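Local coordinates for protein dipeptide Epimerase (Enterococcus faecalis V583, PDB 3JVA) that belongs to the mandelate racemase/muconate lactonizing enzyme family of the enolase superfamily and holds a magnesium ion in its barrel domain, at residues A32-E37 against E64-F69; E82-V87 against A100-A105; N141-K146 against I170-A175; T164-D169 against Q204-Y209. All coordinates share one frame; numbering follows the deposited sequence.

Interaction 1: A32-E37 against E64-F69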
loop_
_atom_site.group_PDB
_atom_site.type_symbol
_atom_site.label_atom_id
_atom_site.label_comp_id
_atom_site.label_asym_id
_atom_site.label_seq_id
_atom_site.Cartn_x
_atom_site.Cartn_y
_atom_site.Cartn_z
ATOM N N ALA B 32 22.270 -26.145 -31.604
ATOM C CA ALA B 32 23.354 -25.445 -32.268
ATOM C C ALA B 32 24.587 -25.607 -31.394
ATOM O O ALA B 32 24.509 -25.442 -30.177
ATOM C CB ALA B 32 22.999 -23.964 -32.422
ATOM N N ILE B 33 25.711 -25.971 -32.002
ATOM C CA ILE B 33 26.951 -26.106 -31.256
ATOM C C ILE B 33 27.941 -25.105 -31.828
ATOM O O ILE B 33 28.152 -25.048 -33.039
ATOM C CB ILE B 33 27.533 -27.544 -31.340
ATOM C CG1 ILE B 33 26.649 -28.497 -30.529
ATOM C CG2 ILE B 33 28.959 -27.566 -30.800
ATOM C CD1 ILE B 33 27.141 -29.936 -30.481
ATOM N N VAL B 34 28.530 -24.304 -30.946
ATOM C CA VAL B 34 29.477 -23.281 -31.355
ATOM C C VAL B 34 30.881 -23.584 -30.870
ATOM O O VAL B 34 31.080 -24.182 -29.809
ATOM C CB VAL B 34 29.071 -21.889 -30.807
ATOM C CG1 VAL B 34 30.067 -20.826 -31.272
ATOM C CG2 VAL B 34 27.676 -21.531 -31.282
ATOM N N GLU B 35 31.854 -23.181 -31.674
ATOM C CA GLU B 35 33.248 -23.353 -31.327
ATOM C C GLU B 35 33.881 -21.993 -31.556
ATOM O O GLU B 35 33.910 -21.499 -32.686
ATOM C CB GLU B 35 33.905 -24.406 -32.226
ATOM C CG GLU B 35 33.337 -25.803 -32.041
ATOM C CD GLU B 35 33.993 -26.825 -32.952
ATOM O OE1 GLU B 35 35.242 -26.896 -32.953
ATOM O OE2 GLU B 35 33.263 -27.556 -33.659
ATOM N N ILE B 36 34.342 -21.367 -30.478
ATOM C CA ILE B 36 34.986 -20.070 -30.590
ATOM C C ILE B 36 36.484 -20.314 -30.575
ATOM O O ILE B 36 37.015 -20.906 -29.635
ATOM C CB ILE B 36 34.601 -19.137 -29.423
ATOM C CG1 ILE B 36 33.091 -18.876 -29.455
ATOM C CG2 ILE B 36 35.365 -17.825 -29.532
ATOM C CD1 ILE B 36 32.618 -17.833 -28.455
ATOM N N GLU B 37 37.154 -19.876 -31.635
ATOM C CA GLU B 37 38.593 -20.049 -31.759
ATOM C C GLU B 37 39.299 -18.731 -31.483
ATOM O O GLU B 37 38.905 -17.695 -32.009
ATOM C CB GLU B 37 38.940 -20.541 -33.168
ATOM C CG GLU B 37 40.417 -20.408 -33.528
ATOM C CD GLU B 37 40.726 -20.876 -34.942
ATOM O OE1 GLU B 37 39.910 -20.619 -35.851
ATOM O OE2 GLU B 37 41.793 -21.487 -35.148
ATOM N N GLU B 64 20.958 -18.569 -37.048
ATOM C CA GLU B 64 21.108 -17.261 -37.678
ATOM C C GLU B 64 21.644 -16.217 -36.700
ATOM O O GLU B 64 22.565 -15.457 -37.023
ATOM C CB GLU B 64 19.772 -16.784 -38.269
ATOM C CG GLU B 64 19.794 -15.325 -38.741
ATOM C CD GLU B 64 18.578 -14.920 -39.567
ATOM O OE1 GLU B 64 17.467 -15.432 -39.323
ATOM O OE2 GLU B 64 18.730 -14.062 -40.461
ATOM N N THR B 65 21.076 -16.181 -35.501
ATOM C CA THR B 65 21.509 -15.213 -34.502
ATOM C C THR B 65 22.947 -15.457 -34.065
ATOM O O THR B 65 23.724 -14.515 -33.930
ATOM C CB THR B 65 20.581 -15.238 -33.270
ATOM O OG1 THR B 65 19.239 -14.957 -33.686
ATOM C CG2 THR B 65 21.016 -14.192 -32.243
ATOM N N ILE B 66 23.316 -16.718 -33.855
ATOM C CA ILE B 66 24.682 -17.014 -33.439
ATOM C C ILE B 66 25.681 -16.497 -34.471
ATOM O O ILE B 66 26.728 -15.959 -34.112
ATOM C CB ILE B 66 24.895 -18.529 -33.228
ATOM C CG1 ILE B 66 24.087 -18.992 -32.010
ATOM C CG2 ILE B 66 26.387 -18.828 -33.030
ATOM C CD1 ILE B 66 24.151 -20.477 -31.755
ATOM N N GLU B 67 25.353 -16.650 -35.752
ATOM C CA GLU B 67 26.232 -16.175 -36.823
ATOM C C GLU B 67 26.411 -14.664 -36.727
ATOM O O GLU B 67 27.512 -14.139 -36.936
ATOM C CB GLU B 67 25.639 -16.540 -38.184
ATOM C CG GLU B 67 25.542 -18.037 -38.436
ATOM C CD GLU B 67 26.826 -18.633 -38.988
ATOM O OE1 GLU B 67 27.905 -18.401 -38.395
ATOM O OE2 GLU B 67 26.750 -19.341 -40.019
ATOM N N LEU B 68 25.326 -13.961 -36.416
ATOM C CA LEU B 68 25.384 -12.508 -36.281
ATOM C C LEU B 68 26.271 -12.141 -35.090
ATOM O O LEU B 68 27.139 -11.271 -35.202
ATOM C CB LEU B 68 23.978 -11.926 -36.094
ATOM C CG LEU B 68 23.031 -11.967 -37.300
ATOM C CD1 LEU B 68 21.652 -11.463 -36.896
ATOM C CD2 LEU B 68 23.603 -11.108 -38.429
ATOM N N PHE B 69 26.053 -12.807 -33.954
ATOM C CA PHE B 69 26.852 -12.559 -32.751
ATOM C C PHE B 69 28.332 -12.845 -33.016
ATOM O O PHE B 69 29.209 -12.067 -32.635
ATOM C CB PHE B 69 26.421 -13.471 -31.593
ATOM C CG PHE B 69 25.052 -13.181 -31.034
ATOM C CD1 PHE B 69 24.417 -11.958 -31.252
ATOM C CD2 PHE B 69 24.433 -14.116 -30.208
ATOM C CE1 PHE B 69 23.188 -11.670 -30.648
ATOM C CE2 PHE B 69 23.207 -13.842 -29.598
ATOM C CZ PHE B 69 22.581 -12.612 -29.818
#
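I66 of helix 59-73 packs onto V34 and A32 of strand 29-38, and two methyl groups of this one isoleucine make the whole contact. The kind of interaction is purely apolar. CG2 of I66 meets CG2 of V34 at 3.5 Å, tighter than usual van der Waals spacing, whereas CD1 of I66 settles beside both V34 CG2 (3.7 Å) and A32 CB (3.7 Å). The isoleucine and the valine run past each other in opposite directions, and V34 CG2 touches both isoleucine methyls. The torsions explain this: I66 has CG2 anti to its backbone N and an extended outer arm (chi2 176°), which spreads its two methyls over A32 and V34. All three touching residues are buried. No hydrogen bond crosses the contact; the strand's backbone pairs with its sheet neighbours, A32 and V34 with G48 and G46 of strand 43-48, and I33 with R9 on strand 3-21. A32 and V34 are two residues apart and both direct their CB toward the helix, which places helix 59-73 on one face of the antiparallel sheet of the N-terminal domain. Helix 96-114 packs beside it on that same face, with I36 touching A105 and L109.

Interaction 2: E82-V87 against A100-A105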
loop_
_atom_site.group_PDB
_atom_site.type_symbol
_atom_site.label_atom_id
_atom_site.label_comp_id
_atom_site.label_asym_id
_atom_site.label_seq_id
_atom_site.Cartn_x
_atom_site.Cartn_y
_atom_site.Cartn_z
ATOM N N GLU B 82 31.464 -9.026 -20.072
ATOM C CA GLU B 82 30.620 -7.850 -19.907
ATOM C C GLU B 82 30.316 -7.243 -21.277
ATOM O O GLU B 82 29.158 -6.975 -21.603
ATOM C CB GLU B 82 31.327 -6.821 -19.012
ATOM C CG GLU B 82 31.362 -7.205 -17.533
ATOM C CD GLU B 82 30.042 -6.943 -16.827
ATOM O OE1 GLU B 82 29.738 -5.768 -16.540
ATOM O OE2 GLU B 82 29.296 -7.907 -16.559
ATOM N N LYS B 83 31.350 -7.037 -22.089
ATOM C CA LYS B 83 31.140 -6.460 -23.415
ATOM C C LYS B 83 30.499 -7.459 -24.369
ATOM O O LYS B 83 29.663 -7.093 -25.193
ATOM C CB LYS B 83 32.461 -5.960 -24.016
ATOM C CG LYS B 83 32.285 -5.305 -25.383
ATOM C CD LYS B 83 33.586 -4.702 -25.923
ATOM C CE LYS B 83 33.371 -4.084 -27.309
ATOM N NZ LYS B 83 34.597 -3.400 -27.850
ATOM N N ILE B 84 30.882 -8.727 -24.263
ATOM C CA ILE B 84 30.308 -9.723 -25.147
ATOM C C ILE B 84 28.783 -9.742 -24.991
ATOM O O ILE B 84 28.062 -9.800 -25.983
ATOM C CB ILE B 84 30.936 -11.117 -24.881
ATOM C CG1 ILE B 84 32.380 -11.116 -25.403
ATOM C CG2 ILE B 84 30.127 -12.209 -25.577
ATOM C CD1 ILE B 84 33.213 -12.304 -24.972
ATOM N N HIS B 85 28.284 -9.654 -23.761
ATOM C CA HIS B 85 26.840 -9.643 -23.571
ATOM C C HIS B 85 26.272 -8.302 -24.008
ATOM O O HIS B 85 25.155 -8.229 -24.511
ATOM C CB HIS B 85 26.481 -9.944 -22.119
ATOM C CG HIS B 85 26.360 -11.407 -21.835
ATOM N ND1 HIS B 85 25.224 -12.130 -22.131
ATOM C CD2 HIS B 85 27.254 -12.295 -21.340
ATOM C CE1 HIS B 85 25.423 -13.401 -21.831
ATOM N NE2 HIS B 85 26.647 -13.528 -21.348
ATOM N N GLU B 86 27.058 -7.246 -23.836
ATOM C CA GLU B 86 26.625 -5.916 -24.256
ATOM C C GLU B 86 26.351 -5.956 -25.758
ATOM O O GLU B 86 25.301 -5.511 -26.224
ATOM C CB GLU B 86 27.727 -4.896 -23.973
ATOM C CG GLU B 86 27.408 -3.487 -24.437
ATOM C CD GLU B 86 28.566 -2.540 -24.192
ATOM O OE1 GLU B 86 29.520 -2.531 -24.999
ATOM O OE2 GLU B 86 28.528 -1.821 -23.181
ATOM N N VAL B 87 27.315 -6.487 -26.507
ATOM C CA VAL B 87 27.217 -6.602 -27.964
ATOM C C VAL B 87 26.024 -7.454 -28.387
ATOM O O VAL B 87 25.250 -7.065 -29.269
ATOM C CB VAL B 87 28.512 -7.215 -28.553
ATOM C CG1 VAL B 87 28.380 -7.398 -30.060
ATOM C CG2 VAL B 87 29.693 -6.310 -28.238
ATOM N N ALA B 100 23.314 -17.925 -24.946
ATOM C CA ALA B 100 23.908 -18.944 -24.088
ATOM C C ALA B 100 25.035 -19.671 -24.827
ATOM O O ALA B 100 26.072 -19.986 -24.241
ATOM C CB ALA B 100 22.844 -19.952 -23.649
ATOM N N ALA B 101 24.827 -19.942 -26.110
ATOM C CA ALA B 101 25.831 -20.650 -26.899
ATOM C C ALA B 101 27.153 -19.877 -26.904
ATOM O O ALA B 101 28.219 -20.446 -26.667
ATOM C CB ALA B 101 25.323 -20.866 -28.324
ATOM N N ILE B 102 27.079 -18.575 -27.154
ATOM C CA ILE B 102 28.277 -17.740 -27.168
ATOM C C ILE B 102 28.875 -17.624 -25.768
ATOM O O ILE B 102 30.086 -17.757 -25.582
ATOM C CB ILE B 102 27.967 -16.309 -27.655
ATOM C CG1 ILE B 102 27.568 -16.324 -29.136
ATOM C CG2 ILE B 102 29.171 -15.403 -27.414
ATOM C CD1 ILE B 102 28.674 -16.791 -30.082
ATOM N N ASP B 103 28.025 -17.364 -24.782
ATOM C CA ASP B 103 28.503 -17.203 -23.413
ATOM C C ASP B 103 29.216 -18.453 -22.886
ATOM O O ASP B 103 30.319 -18.365 -22.353
ATOM C CB ASP B 103 27.339 -16.844 -22.490
ATOM C CG ASP B 103 26.965 -17.980 -21.577
ATOM O OD1 ASP B 103 26.080 -18.777 -21.958
ATOM O OD2 ASP B 103 27.576 -18.095 -20.496
ATOM N N ILE B 104 28.586 -19.614 -23.026
ATOM C CA ILE B 104 29.194 -20.856 -22.548
ATOM C C ILE B 104 30.581 -21.069 -23.176
ATOM O O ILE B 104 31.544 -21.391 -22.475
ATOM C CB ILE B 104 28.282 -22.063 -22.846
ATOM C CG1 ILE B 104 27.018 -21.971 -21.976
ATOM C CG2 ILE B 104 29.028 -23.375 -22.570
ATOM C CD1 ILE B 104 25.907 -22.934 -22.378
ATOM N N ALA B 105 30.684 -20.883 -24.487
ATOM C CA ALA B 105 31.965 -21.043 -25.169
ATOM C C ALA B 105 33.003 -20.065 -24.613
ATOM O O ALA B 105 34.181 -20.402 -24.508
ATOM C CB ALA B 105 31.792 -20.847 -26.675
#
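I84 and H85 of helix 81-91 pack on I102 and D103 of helix 96-114, a buried helix-helix contact in the helical layer of the enolase-type N-terminal domain. The evidence is two neighbouring pairs of side chains, with the closest backbone approach at H85 and D103, whose CA atoms are 7.7 Å apart. The first pair is apolar: CG2 of I84 touches CG2 of I102 at 3.8 Å, and the two side chains meet at a slant. Both isoleucines hold CG2 anti to the backbone N, which brings these branch methyls, not the longer arms, to the interface. I102 also packs on F69 and I73 of helix 59-73.

In the second pair the imidazole meets the CB methylene of D103, not the carboxylate. The H85 ring and the D103 carboxylate planes stand 42° apart, and H85 NE2 is 4.7 Å from D103 OD2. That oxygen instead accepts a hydrogen bond from the backbone N of I271, the first residue of helix 271-284, and H85 stacks on the ring of H272 next to it. The contact therefore also ties the N-terminal domain to the barrel. H85 NE2 is buried without a polar partner in the model; its nearest neighbour across the interface is CB of D103, at 3.6 Å.

Interaction 3: N141-K146 against I170-A175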
loop_
_atom_site.group_PDB
_atom_site.type_symbol
_atom_site.label_atom_id
_atom_site.label_comp_id
_atom_site.label_asym_id
_atom_site.label_seq_id
_atom_site.Cartn_x
_atom_site.Cartn_y
_atom_site.Cartn_z
ATOM N N ASN B 141 2.268 -48.414 -13.819
ATOM C CA ASN B 141 3.086 -49.607 -13.642
ATOM C C ASN B 141 4.434 -49.527 -14.355
ATOM O O ASN B 141 5.449 -49.989 -13.829
ATOM C CB ASN B 141 2.306 -50.831 -14.123
ATOM C CG ASN B 141 1.460 -50.534 -15.349
ATOM O OD1 ASN B 141 0.516 -49.736 -15.291
ATOM N ND2 ASN B 141 1.794 -51.167 -16.467
ATOM N N VAL B 142 4.446 -48.946 -15.551
ATOM C CA VAL B 142 5.683 -48.815 -16.310
ATOM C C VAL B 142 6.605 -47.793 -15.651
ATOM O O VAL B 142 7.803 -48.034 -15.499
ATOM C CB VAL B 142 5.409 -48.384 -17.765
ATOM C CG1 VAL B 142 6.724 -48.161 -18.498
ATOM C CG2 VAL B 142 4.585 -49.451 -18.473
ATOM N N MET B 143 6.050 -46.650 -15.257
ATOM C CA MET B 143 6.857 -45.624 -14.608
ATOM C C MET B 143 7.419 -46.163 -13.296
ATOM O O MET B 143 8.550 -45.857 -12.914
ATOM C CB MET B 143 6.019 -44.370 -14.344
ATOM C CG MET B 143 5.497 -43.705 -15.607
ATOM S SD MET B 143 4.779 -42.077 -15.285
ATOM C CE MET B 143 6.289 -41.122 -14.991
ATOM N N ALA B 144 6.621 -46.980 -12.616
ATOM C CA ALA B 144 7.031 -47.568 -11.350
ATOM C C ALA B 144 8.255 -48.459 -11.528
ATOM O O ALA B 144 9.201 -48.388 -10.741
ATOM C CB ALA B 144 5.880 -48.367 -10.749
ATOM N N GLN B 145 8.244 -49.295 -12.562
ATOM C CA GLN B 145 9.382 -50.177 -12.800
ATOM C C GLN B 145 10.602 -49.353 -13.204
ATOM O O GLN B 145 11.733 -49.694 -12.858
ATOM C CB GLN B 145 9.061 -51.222 -13.878
ATOM C CG GLN B 145 8.896 -50.679 -15.282
ATOM C CD GLN B 145 8.750 -51.783 -16.314
ATOM O OE1 GLN B 145 7.800 -52.569 -16.273
ATOM N NE2 GLN B 145 9.695 -51.852 -17.247
ATOM N N LYS B 146 10.376 -48.259 -13.926
ATOM C CA LYS B 146 11.490 -47.408 -14.330
ATOM C C LYS B 146 12.075 -46.743 -13.089
ATOM O O LYS B 146 13.288 -46.590 -12.974
ATOM C CB LYS B 146 11.031 -46.346 -15.330
ATOM C CG LYS B 146 10.573 -46.911 -16.666
ATOM C CD LYS B 146 10.215 -45.803 -17.647
ATOM C CE LYS B 146 9.166 -44.859 -17.068
ATOM N NZ LYS B 146 8.746 -43.826 -18.048
ATOM N N ILE B 170 -2.249 -38.680 -9.985
ATOM C CA ILE B 170 -2.261 -39.424 -8.733
ATOM C C ILE B 170 -1.889 -40.891 -8.919
ATOM O O ILE B 170 -1.125 -41.445 -8.132
ATOM C CB ILE B 170 -3.645 -39.315 -8.052
ATOM C CG1 ILE B 170 -3.847 -37.880 -7.550
ATOM C CG2 ILE B 170 -3.750 -40.308 -6.897
ATOM C CD1 ILE B 170 -5.203 -37.620 -6.922
ATOM N N ALA B 171 -2.425 -41.513 -9.963
ATOM C CA ALA B 171 -2.148 -42.919 -10.244
ATOM C C ALA B 171 -0.653 -43.174 -10.434
ATOM O O ALA B 171 -0.103 -44.140 -9.904
ATOM C CB ALA B 171 -2.918 -43.360 -11.481
ATOM N N ARG B 172 -0.000 -42.300 -11.195
ATOM C CA ARG B 172 1.427 -42.428 -11.452
ATOM C C ARG B 172 2.246 -42.193 -10.191
ATOM O O ARG B 172 3.145 -42.970 -9.878
ATOM C CB ARG B 172 1.854 -41.440 -12.542
ATOM C CG ARG B 172 1.337 -41.805 -13.919
ATOM C CD ARG B 172 1.557 -40.700 -14.936
ATOM N NE ARG B 172 1.030 -41.094 -16.241
ATOM C CZ ARG B 172 0.367 -40.284 -17.059
ATOM N NH1 ARG B 172 0.143 -39.021 -16.710
ATOM N NH2 ARG B 172 -0.074 -40.735 -18.227
ATOM N N VAL B 173 1.936 -41.123 -9.466
ATOM C CA VAL B 173 2.669 -40.819 -8.244
ATOM C C VAL B 173 2.497 -41.943 -7.222
ATOM O O VAL B 173 3.450 -42.346 -6.557
ATOM C CB VAL B 173 2.201 -39.477 -7.635
ATOM C CG1 VAL B 173 2.841 -39.266 -6.275
ATOM C CG2 VAL B 173 2.576 -38.332 -8.572
ATOM N N LYS B 174 1.277 -42.452 -7.112
ATOM C CA LYS B 174 0.979 -43.537 -6.184
ATOM C C LYS B 174 1.829 -44.772 -6.484
ATOM O O LYS B 174 2.451 -45.339 -5.587
ATOM C CB LYS B 174 -0.501 -43.907 -6.276
ATOM C CG LYS B 174 -0.886 -45.122 -5.450
ATOM C CD LYS B 174 -2.340 -45.515 -5.676
ATOM C CE LYS B 174 -3.291 -44.428 -5.215
ATOM N NZ LYS B 174 -4.717 -44.823 -5.396
ATOM N N ALA B 175 1.846 -45.182 -7.748
ATOM C CA ALA B 175 2.610 -46.350 -8.181
ATOM C C ALA B 175 4.103 -46.172 -7.927
ATOM O O ALA B 175 4.778 -47.069 -7.420
ATOM C CB ALA B 175 2.360 -46.613 -9.663
#
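R172 passes the sulfur of M143, and its chain can be followed outward past that one atom. CB begins 4.1 Å from M143 SD, CG comes to 3.7 Å from it, and CD is closest, with 3.5 Å between R172 CD and M143 SD. NE then draws off to 4.0 Å from the same sulfur. This gradual passage follows from the extended chain between CG and NE (chi3 -179°), which M143 crosses at a slant. Beyond the sulfur the polar end has partners of its own: NE gives a hydrogen bond to the carbonyl O of D138, and NH1 makes a weak one to T164 OG1, which together help fix how the guanidinium is turned. A second patch is formed by alanines. A144 CB lies 3.7 Å from the carbonyl O of A175 and 4.1 Å from A175 CB, and with such short side chains the backbones close to 5.6 Å between the CA atoms of A144 and A175. P140, at the start of helix 140-152, adds to the joint by touching A171, R172 and A175. Helices 140-152 and 166-180 are thus successive outer helices of the barrel, and both lean on the intervening strand 157-161, where M143 and V173 touch I160.

Interaction 4: T164-D169 against Q204-Y209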
loop_
_atom_site.group_PDB
_atom_site.type_symbol
_atom_site.label_atom_id
_atom_site.label_comp_id
_atom_site.label_asym_id
_atom_site.label_seq_id
_atom_site.Cartn_x
_atom_site.Cartn_y
_atom_site.Cartn_z
ATOM N N THR B 164 -1.709 -33.542 -16.104
ATOM C CA THR B 164 -2.292 -34.270 -17.233
ATOM C C THR B 164 -3.671 -34.801 -16.857
ATOM O O THR B 164 -4.277 -35.571 -17.605
ATOM C CB THR B 164 -1.422 -35.482 -17.617
ATOM O OG1 THR B 164 -1.596 -36.523 -16.646
ATOM C CG2 THR B 164 0.045 -35.096 -17.659
ATOM N N GLY B 165 -4.159 -34.380 -15.696
ATOM C CA GLY B 165 -5.440 -34.847 -15.197
ATOM C C GLY B 165 -5.134 -35.405 -13.824
ATOM O O GLY B 165 -4.310 -36.310 -13.693
ATOM N N ILE B 166 -5.790 -34.871 -12.799
ATOM C CA ILE B 166 -5.537 -35.294 -11.427
ATOM C C ILE B 166 -5.578 -36.802 -11.160
ATOM O O ILE B 166 -4.735 -37.323 -10.429
ATOM C CB ILE B 166 -6.498 -34.580 -10.446
ATOM C CG1 ILE B 166 -6.045 -34.831 -9.008
ATOM C CG2 ILE B 166 -7.923 -35.068 -10.654
ATOM C CD1 ILE B 166 -4.671 -34.283 -8.708
ATOM N N GLU B 167 -6.541 -37.508 -11.746
ATOM C CA GLU B 167 -6.631 -38.949 -11.522
ATOM C C GLU B 167 -5.399 -39.652 -12.085
ATOM O O GLU B 167 -4.814 -40.516 -11.430
ATOM C CB GLU B 167 -7.903 -39.521 -12.160
ATOM C CG GLU B 167 -7.923 -39.518 -13.684
ATOM C CD GLU B 167 -7.774 -38.129 -14.285
ATOM O OE1 GLU B 167 -8.575 -37.232 -13.933
ATOM O OE2 GLU B 167 -6.855 -37.941 -15.113
ATOM N N ALA B 168 -5.007 -39.271 -13.296
ATOM C CA ALA B 168 -3.843 -39.860 -13.941
ATOM C C ALA B 168 -2.571 -39.489 -13.179
ATOM O O ALA B 168 -1.696 -40.329 -12.977
ATOM C CB ALA B 168 -3.750 -39.383 -15.383
ATOM N N ASP B 169 -2.474 -38.228 -12.765
ATOM C CA ASP B 169 -1.304 -37.767 -12.016
ATOM C C ASP B 169 -1.162 -38.595 -10.743
ATOM O O ASP B 169 -0.097 -39.141 -10.452
ATOM C CB ASP B 169 -1.443 -36.286 -11.626
ATOM C CG ASP B 169 -1.408 -35.343 -12.821
ATOM O OD1 ASP B 169 -0.843 -35.701 -13.877
ATOM O OD2 ASP B 169 -1.932 -34.218 -12.689
ATOM N N GLN B 204 -2.523 -30.273 -3.012
ATOM C CA GLN B 204 -2.829 -30.845 -1.709
ATOM C C GLN B 204 -3.187 -32.325 -1.839
ATOM O O GLN B 204 -2.937 -33.110 -0.929
ATOM C CB GLN B 204 -3.958 -30.065 -1.037
ATOM C CG GLN B 204 -3.559 -28.629 -0.764
ATOM C CD GLN B 204 -4.574 -27.879 0.053
ATOM O OE1 GLN B 204 -5.770 -27.905 -0.242
ATOM N NE2 GLN B 204 -4.101 -27.189 1.085
ATOM N N ALA B 205 -3.756 -32.708 -2.976
ATOM C CA ALA B 205 -4.109 -34.109 -3.199
ATOM C C ALA B 205 -2.839 -34.924 -3.443
ATOM O O ALA B 205 -2.691 -36.035 -2.934
ATOM C CB ALA B 205 -5.050 -34.231 -4.385
ATOM N N LEU B 206 -1.917 -34.365 -4.223
ATOM C CA LEU B 206 -0.661 -35.046 -4.516
ATOM C C LEU B 206 0.245 -35.092 -3.289
ATOM O O LEU B 206 1.037 -36.025 -3.129
ATOM C CB LEU B 206 0.077 -34.340 -5.662
ATOM C CG LEU B 206 -0.334 -34.605 -7.116
ATOM C CD1 LEU B 206 0.015 -36.033 -7.500
ATOM C CD2 LEU B 206 -1.803 -34.357 -7.292
ATOM N N ALA B 207 0.124 -34.086 -2.428
ATOM C CA ALA B 207 0.947 -33.996 -1.223
ATOM C C ALA B 207 0.840 -35.214 -0.306
ATOM O O ALA B 207 1.749 -35.479 0.476
ATOM C CB ALA B 207 0.596 -32.730 -0.442
ATOM N N ASP B 208 -0.267 -35.946 -0.393
ATOM C CA ASP B 208 -0.449 -37.132 0.444
ATOM C C ASP B 208 0.625 -38.184 0.185
ATOM O O ASP B 208 0.810 -39.100 0.986
ATOM C CB ASP B 208 -1.822 -37.770 0.205
ATOM C CG ASP B 208 -2.968 -36.900 0.687
ATOM O OD1 ASP B 208 -2.834 -36.275 1.759
ATOM O OD2 ASP B 208 -4.011 -36.853 0.000
ATOM N N TYR B 209 1.329 -38.053 -0.934
ATOM C CA TYR B 209 2.369 -39.009 -1.295
ATOM C C TYR B 209 3.777 -38.508 -1.013
ATOM O O TYR B 209 4.755 -39.088 -1.485
ATOM C CB TYR B 209 2.226 -39.380 -2.773
ATOM C CG TYR B 209 0.911 -40.059 -3.063
ATOM C CD1 TYR B 209 0.720 -41.406 -2.753
ATOM C CD2 TYR B 209 -0.167 -39.342 -3.574
ATOM C CE1 TYR B 209 -0.513 -42.018 -2.941
ATOM C CE2 TYR B 209 -1.407 -39.946 -3.764
ATOM C CZ TYR B 209 -1.571 -41.284 -3.444
ATOM O OH TYR B 209 -2.796 -41.884 -3.617
#
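I166 and L206 run past each other in opposite directions, each sending a terminal methyl between helices 166-180 and 196-206. The modelled distance between I166 CD1 and L206 CD2 is too short for carbons, so their exact spacing is doubtful. I166 holds CG1 anti to its backbone N (chi1 -169°), and the bend at chi2 (62°) brings CD1 to 4.3 Å from A205 CB. The other branch of L206 approaches D169 loosely, with L206 CD1 4.3 Å from the carbonyl O of D169 and 4.4 Å from D169 CB. The carboxylate of D169 faces the turn that starts its own helix, where OD1 takes two donors. The backbone N of T164 bonds at 3.2 Å to the syn lone pair of D169 OD1, with an N-H...O angle of 159°. The hydroxyl T164 OG1 donates to D169 OD1 at 3.0 Å, from 39° above the carboxylate plane. OD2 accepts from the backbone N of G163. With these three bonds this protein holds the turn between strand 157-161 and helix 166-180, whose N-cap is G165. Consecutive outer helices packed side by side round the sheet, as here, are what a TIM-type (beta/alpha) barrel of the enolase superfamily has.

How the interactions relate
From the N terminus, interaction 1 comes first, joining strand 29-38 to helix 59-73 with 26 residues between its segments. Interaction 2 follows in series, joining helices 81-91 and 96-114; 12 residues lie between its segments. The two touch: A101 packs its CB on I66 CD1 at 3.6 Å, joining sheet and helices into one core of the N-terminal domain. Interactions 3 and 4 lie far off, on the opposite side of the chain's centre. Their segments alternate, so their loops cross, and both use helix 166-180, which is thereby tied to the barrel helices before and after it. V173 CG2 meets L206 CD1 at 3.6 Å where they join.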